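Local coordinates for protein tRNA dimethylallyltransferase (PDB 3D3Q) that probably transfers a dimethylallyl group from dimethylallyl diphosphate to adenine 37 of tRNAs that read codons beginning with uridine, a magnesium-dependent step of tRNA modification, at residues K6-K20 with Q191-M205. Sequence-based numbering, arbitrary orientation.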
loop_
_atom_site.group_PDB
_atom_site.type_symbol
_atom_site.label_atom_id
_atom_site.label_comp_id
_atom_site.label_asym_id
_atom_site.label_seq_id
_atom_site.Cartn_x
_atom_site.Cartn_y
_atom_site.Cartn_z
ATOM N N LYS A 6 -23.110 4.267 -3.197
ATOM C CA LYS A 6 -21.896 3.490 -2.819
ATOM C C LYS A 6 -21.539 3.741 -1.361
ATOM O O LYS A 6 -21.598 4.877 -0.874
ATOM C CB LYS A 6 -20.712 3.900 -3.689
ATOM C CG LYS A 6 -20.964 3.790 -5.155
ATOM C CD LYS A 6 -19.965 4.611 -5.947
ATOM C CE LYS A 6 -20.350 4.618 -7.429
ATOM N NZ LYS A 6 -19.441 5.428 -8.294
ATOM N N PRO A 7 -21.167 2.677 -0.636
ATOM C CA PRO A 7 -20.792 2.790 0.780
ATOM C C PRO A 7 -19.448 3.502 1.018
ATOM O O PRO A 7 -18.483 3.312 0.270
ATOM C CB PRO A 7 -20.758 1.334 1.249
ATOM C CG PRO A 7 -20.370 0.592 0.008
ATOM C CD PRO A 7 -21.198 1.270 -1.064
ATOM N N PHE A 8 -19.393 4.319 2.067
ATOM C CA PHE A 8 -18.175 5.041 2.401
ATOM C C PHE A 8 -17.125 4.083 2.949
ATOM O O PHE A 8 -17.424 3.241 3.799
ATOM C CB PHE A 8 -18.456 6.130 3.441
ATOM C CG PHE A 8 -17.276 7.016 3.723
ATOM C CD1 PHE A 8 -16.736 7.812 2.718
ATOM C CD2 PHE A 8 -16.694 7.049 4.977
ATOM C CE1 PHE A 8 -15.634 8.633 2.960
ATOM C CE2 PHE A 8 -15.591 7.869 5.227
ATOM C CZ PHE A 8 -15.064 8.662 4.208
ATOM N N LEU A 9 -15.897 4.226 2.454
ATOM C CA LEU A 9 -14.775 3.391 2.882
ATOM C C LEU A 9 -13.467 4.182 2.953
ATOM O O LEU A 9 -13.170 4.941 2.033
ATOM C CB LEU A 9 -14.582 2.244 1.898
ATOM C CG LEU A 9 -13.433 1.308 2.241
ATOM C CD1 LEU A 9 -13.823 0.407 3.384
ATOM C CD2 LEU A 9 -13.099 0.486 1.032
ATOM N N ILE A 10 -12.694 4.017 4.029
ATOM C CA ILE A 10 -11.398 4.705 4.153
ATOM C C ILE A 10 -10.318 3.685 3.851
ATOM O O ILE A 10 -10.401 2.547 4.308
ATOM C CB ILE A 10 -11.088 5.241 5.596
ATOM C CG1 ILE A 10 -12.085 6.317 6.029
ATOM C CG2 ILE A 10 -9.708 5.888 5.617
ATOM C CD1 ILE A 10 -11.948 7.598 5.251
ATOM N N VAL A 11 -9.311 4.074 3.078
ATOM C CA VAL A 11 -8.216 3.144 2.764
ATOM C C VAL A 11 -6.869 3.848 3.055
ATOM O O VAL A 11 -6.556 4.895 2.473
ATOM C CB VAL A 11 -8.262 2.672 1.262
ATOM C CG1 VAL A 11 -7.283 1.541 1.032
ATOM C CG2 VAL A 11 -9.652 2.224 0.894
ATOM N N ILE A 12 -6.082 3.268 3.958
ATOM C CA ILE A 12 -4.797 3.838 4.349
ATOM C C ILE A 12 -3.651 2.882 4.034
ATOM O O ILE A 12 -3.360 1.964 4.807
ATOM C CB ILE A 12 -4.782 4.167 5.859
ATOM C CG1 ILE A 12 -5.982 5.055 6.193
ATOM C CG2 ILE A 12 -3.502 4.889 6.225
ATOM C CD1 ILE A 12 -6.176 5.308 7.672
ATOM N N VAL A 13 -3.004 3.100 2.891
ATOM C CA VAL A 13 -1.894 2.258 2.463
ATOM C C VAL A 13 -0.590 2.955 2.766
ATOM O O VAL A 13 -0.570 4.155 2.982
ATOM C CB VAL A 13 -1.950 1.972 0.947
ATOM C CG1 VAL A 13 -3.194 1.163 0.603
ATOM C CG2 VAL A 13 -1.943 3.275 0.180
ATOM N N GLY A 14 0.499 2.204 2.782
ATOM C CA GLY A 14 1.785 2.803 3.071
ATOM C C GLY A 14 2.772 1.714 3.425
ATOM O O GLY A 14 2.374 0.624 3.814
ATOM N N PRO A 15 4.076 1.983 3.306
ATOM C CA PRO A 15 5.066 0.955 3.635
ATOM C C PRO A 15 4.985 0.490 5.087
ATOM O O PRO A 15 4.465 1.206 5.937
ATOM C CB PRO A 15 6.389 1.635 3.287
ATOM C CG PRO A 15 6.095 3.088 3.510
ATOM C CD PRO A 15 4.728 3.244 2.908
ATOM N N THR A 16 5.480 -0.717 5.352
ATOM C CA THR A 16 5.470 -1.289 6.694
ATOM C C THR A 16 5.976 -0.310 7.754
ATOM O O THR A 16 6.985 0.368 7.556
ATOM C CB THR A 16 6.351 -2.537 6.787
ATOM O OG1 THR A 16 5.955 -3.480 5.795
ATOM C CG2 THR A 16 6.211 -3.166 8.157
ATOM N N ALA A 17 5.280 -0.256 8.886
ATOM C CA ALA A 17 5.661 0.636 9.971
ATOM C C ALA A 17 5.926 2.057 9.469
ATOM O O ALA A 17 7.002 2.623 9.694
ATOM C CB ALA A 17 6.907 0.101 10.676
ATOM N N SER A 18 4.951 2.628 8.774
ATOM C CA SER A 18 5.092 3.978 8.261
ATOM C C SER A 18 4.040 4.822 8.951
ATOM O O SER A 18 3.832 5.989 8.613
ATOM C CB SER A 18 4.849 4.013 6.767
ATOM O OG SER A 18 3.488 3.784 6.521
ATOM N N GLY A 19 3.372 4.223 9.927
ATOM C CA GLY A 19 2.331 4.938 10.642
ATOM C C GLY A 19 0.925 4.660 10.125
ATOM O O GLY A 19 -0.065 5.105 10.702
ATOM N N LYS A 20 0.825 3.924 9.030
ATOM C CA LYS A 20 -0.483 3.632 8.504
ATOM C C LYS A 20 -1.309 2.899 9.570
ATOM O O LYS A 20 -2.478 3.222 9.793
ATOM C CB LYS A 20 -0.383 2.805 7.219
ATOM C CG LYS A 20 0.294 1.472 7.403
ATOM C CD LYS A 20 0.291 0.628 6.148
ATOM C CE LYS A 20 0.927 -0.710 6.477
ATOM N NZ LYS A 20 1.210 -1.543 5.273
ATOM N N GLN A 191 -13.558 5.005 -12.517
ATOM C CA GLN A 191 -14.651 5.817 -12.016
ATOM C C GLN A 191 -16.003 5.120 -12.115
ATOM O O GLN A 191 -16.927 5.413 -11.360
ATOM C CB GLN A 191 -14.689 7.118 -12.796
ATOM C CG GLN A 191 -15.787 8.056 -12.401
ATOM C CD GLN A 191 -15.945 9.154 -13.427
ATOM O OE1 GLN A 191 -16.367 8.897 -14.564
ATOM N NE2 GLN A 191 -15.584 10.384 -13.047
ATOM N N PHE A 192 -16.117 4.184 -13.042
ATOM C CA PHE A 192 -17.379 3.498 -13.226
ATOM C C PHE A 192 -17.426 2.111 -12.626
ATOM O O PHE A 192 -18.509 1.614 -12.321
ATOM C CB PHE A 192 -17.705 3.422 -14.718
ATOM C CG PHE A 192 -18.982 2.688 -15.031
ATOM C CD1 PHE A 192 -20.205 3.147 -14.547
ATOM C CD2 PHE A 192 -18.961 1.539 -15.825
ATOM C CE1 PHE A 192 -21.381 2.476 -14.849
ATOM C CE2 PHE A 192 -20.131 0.862 -16.132
ATOM C CZ PHE A 192 -21.343 1.331 -15.643
ATOM N N THR A 193 -16.264 1.480 -12.474
ATOM C CA THR A 193 -16.211 0.131 -11.913
ATOM C C THR A 193 -15.922 0.151 -10.433
ATOM O O THR A 193 -15.636 -0.891 -9.847
ATOM C CB THR A 193 -15.103 -0.741 -12.522
ATOM O OG1 THR A 193 -14.690 -0.216 -13.786
ATOM C CG2 THR A 193 -15.616 -2.147 -12.711
ATOM N N GLU A 194 -15.986 1.334 -9.831
ATOM C CA GLU A 194 -15.701 1.464 -8.405
ATOM C C GLU A 194 -16.842 0.999 -7.518
ATOM O O GLU A 194 -17.985 1.386 -7.707
ATOM C CB GLU A 194 -15.342 2.904 -8.054
ATOM C CG GLU A 194 -16.410 3.905 -8.410
ATOM C CD GLU A 194 -16.024 5.320 -8.014
ATOM O OE1 GLU A 194 -16.744 6.272 -8.416
ATOM O OE2 GLU A 194 -15.005 5.478 -7.294
ATOM N N ASN A 195 -16.506 0.179 -6.532
ATOM C CA ASN A 195 -17.491 -0.354 -5.641
ATOM C C ASN A 195 -17.763 0.508 -4.441
ATOM O O ASN A 195 -18.812 0.385 -3.829
ATOM C CB ASN A 195 -17.077 -1.739 -5.181
ATOM C CG ASN A 195 -16.821 -2.675 -6.345
ATOM O OD1 ASN A 195 -17.523 -2.624 -7.358
ATOM N ND2 ASN A 195 -15.810 -3.533 -6.212
ATOM N N TYR A 196 -16.841 1.388 -4.088
ATOM C CA TYR A 196 -17.066 2.213 -2.915
ATOM C C TYR A 196 -16.716 3.674 -3.095
ATOM O O TYR A 196 -15.977 4.043 -4.007
ATOM C CB TYR A 196 -16.264 1.663 -1.728
ATOM C CG TYR A 196 -16.373 0.168 -1.536
ATOM C CD1 TYR A 196 -15.493 -0.708 -2.172
ATOM C CD2 TYR A 196 -17.356 -0.373 -0.706
ATOM C CE1 TYR A 196 -15.590 -2.090 -1.974
ATOM C CE2 TYR A 196 -17.464 -1.744 -0.507
ATOM C CZ TYR A 196 -16.584 -2.594 -1.136
ATOM O OH TYR A 196 -16.705 -3.942 -0.904
ATOM N N ASP A 197 -17.273 4.495 -2.210
ATOM C CA ASP A 197 -16.998 5.931 -2.186
ATOM C C ASP A 197 -15.685 6.040 -1.407
ATOM O O ASP A 197 -15.652 6.565 -0.286
ATOM C CB ASP A 197 -18.094 6.677 -1.423
ATOM C CG ASP A 197 -17.721 8.121 -1.147
ATOM O OD1 ASP A 197 -18.329 8.755 -0.259
ATOM O OD2 ASP A 197 -16.803 8.626 -1.825
ATOM N N THR A 198 -14.606 5.548 -2.012
ATOM C CA THR A 198 -13.287 5.502 -1.375
ATOM C C THR A 198 -12.556 6.804 -1.070
ATOM O O THR A 198 -12.646 7.780 -1.805
ATOM C CB THR A 198 -12.312 4.601 -2.192
ATOM O OG1 THR A 198 -11.853 5.316 -3.346
ATOM C CG2 THR A 198 -13.013 3.315 -2.646
ATOM N N LEU A 199 -11.839 6.790 0.046
ATOM C CA LEU A 199 -11.030 7.918 0.473
ATOM C C LEU A 199 -9.633 7.316 0.606
ATOM O O LEU A 199 -9.137 7.083 1.702
ATOM C CB LEU A 199 -11.524 8.463 1.816
ATOM C CG LEU A 199 -10.699 9.566 2.494
ATOM C CD1 LEU A 199 -10.105 10.544 1.484
ATOM C CD2 LEU A 199 -11.604 10.278 3.470
ATOM N N LEU A 200 -9.021 7.041 -0.539
ATOM C CA LEU A 200 -7.715 6.416 -0.595
ATOM C C LEU A 200 -6.568 7.343 -0.229
ATOM O O LEU A 200 -6.268 8.290 -0.952
ATOM C CB LEU A 200 -7.503 5.845 -1.991
ATOM C CG LEU A 200 -6.299 4.952 -2.238
ATOM C CD1 LEU A 200 -6.415 3.655 -1.443
ATOM C CD2 LEU A 200 -6.223 4.649 -3.727
ATOM N N ILE A 201 -5.926 7.062 0.901
ATOM C CA ILE A 201 -4.805 7.880 1.348
ATOM C C ILE A 201 -3.549 7.009 1.554
ATOM O O ILE A 201 -3.627 5.858 1.991
ATOM C CB ILE A 201 -5.162 8.689 2.659
ATOM C CG1 ILE A 201 -5.006 7.830 3.891
ATOM C CG2 ILE A 201 -6.602 9.150 2.637
ATOM C CD1 ILE A 201 -3.704 8.040 4.559
ATOM N N GLY A 202 -2.394 7.568 1.208
ATOM C CA GLY A 202 -1.141 6.851 1.347
ATOM C C GLY A 202 -0.078 7.689 2.028
ATOM O O GLY A 202 -0.051 8.908 1.872
ATOM N N ILE A 203 0.786 7.037 2.800
ATOM C CA ILE A 203 1.865 7.724 3.498
ATOM C C ILE A 203 3.133 7.578 2.678
ATOM O O ILE A 203 3.614 6.470 2.449
ATOM C CB ILE A 203 2.105 7.125 4.877
ATOM C CG1 ILE A 203 0.806 7.115 5.680
ATOM C CG2 ILE A 203 3.151 7.936 5.600
ATOM C CD1 ILE A 203 0.947 6.440 7.026
ATOM N N GLU A 204 3.673 8.704 2.245
ATOM C CA GLU A 204 4.858 8.706 1.405
ATOM C C GLU A 204 6.106 9.225 2.122
ATOM O O GLU A 204 6.030 9.743 3.229
ATOM C CB GLU A 204 4.579 9.575 0.183
ATOM C CG GLU A 204 5.659 9.566 -0.876
ATOM C CD GLU A 204 5.620 10.804 -1.745
ATOM O OE1 GLU A 204 5.825 11.913 -1.193
ATOM O OE2 GLU A 204 5.382 10.661 -2.968
HETATM N N MSE A 205 7.255 9.092 1.474
HETATM C CA MSE A 205 8.500 9.568 2.040
HETATM C C MSE A 205 9.602 9.383 1.011
HETATM O O MSE A 205 9.446 8.609 0.069
HETATM C CB MSE A 205 8.812 8.802 3.322
HETATM C CG MSE A 205 8.809 7.305 3.127
HETATM SE SE MSE A 205 8.652 6.326 4.793
HETATM C CE MSE A 205 10.455 6.622 5.438
#
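The Tyr196 ring receives Leu9 CD2 over one face, while at its edge lie Pro7 CG and, in the ring plane, Pro7 O. The Phe8 ring meets Leu199 CD2 edge-on, its CZ 3.9 Å from that methyl; Asp197 OD1 lies 3.5 Å from Phe8 CD1, the carboxylate turned 63° from the ring, while OD2 is salt-bridged to Arg314. The two rings flank the start of parallel strands 8-13 and 197-204, on different faces of a P-loop NTPase sheet in which 98-102 and 291-294 are the next strands out. Among the backbone bonds Ile201 N to Val11 O is short (2.8 Å) and straight, Val11 N to Leu199 O weak. Beta-branched Val11, Ile12 and Ile201 favour extended backbone, and like the leucines they bury no polar side-chain group. On the Phe8 face Ile10 and Leu199 lie side by side: CG anti to the backbone N (chi1 174°) lets Leu199, packed against helix 300-314, bring CD2 beside Ile10 CD1. On the other, Leu200 CD1 touches Val11 CG1, and Gly202, lacking a side chain, makes room for Val13 CG2, 3.8 Å from Gly202 CA. Past strand 8-13, Ile203, still in its own strand, sends CD1 toward the P-loop turn, 3.3 Å from Ser18 O. Gly14 and Gly19 have backbone angles that call for glycine; Lys20 NZ bonds Gly14 O (2.9 Å). At the opposite end, extended Lys6 reaches Glu194 OE1 with NZ (2.8 Å), from above the carboxylate plane. Thus an apolar core runs from a peripheral ion pair to the predicted ATP-binding loop, whose turn, probably phosphate-binding, rests against Ile203.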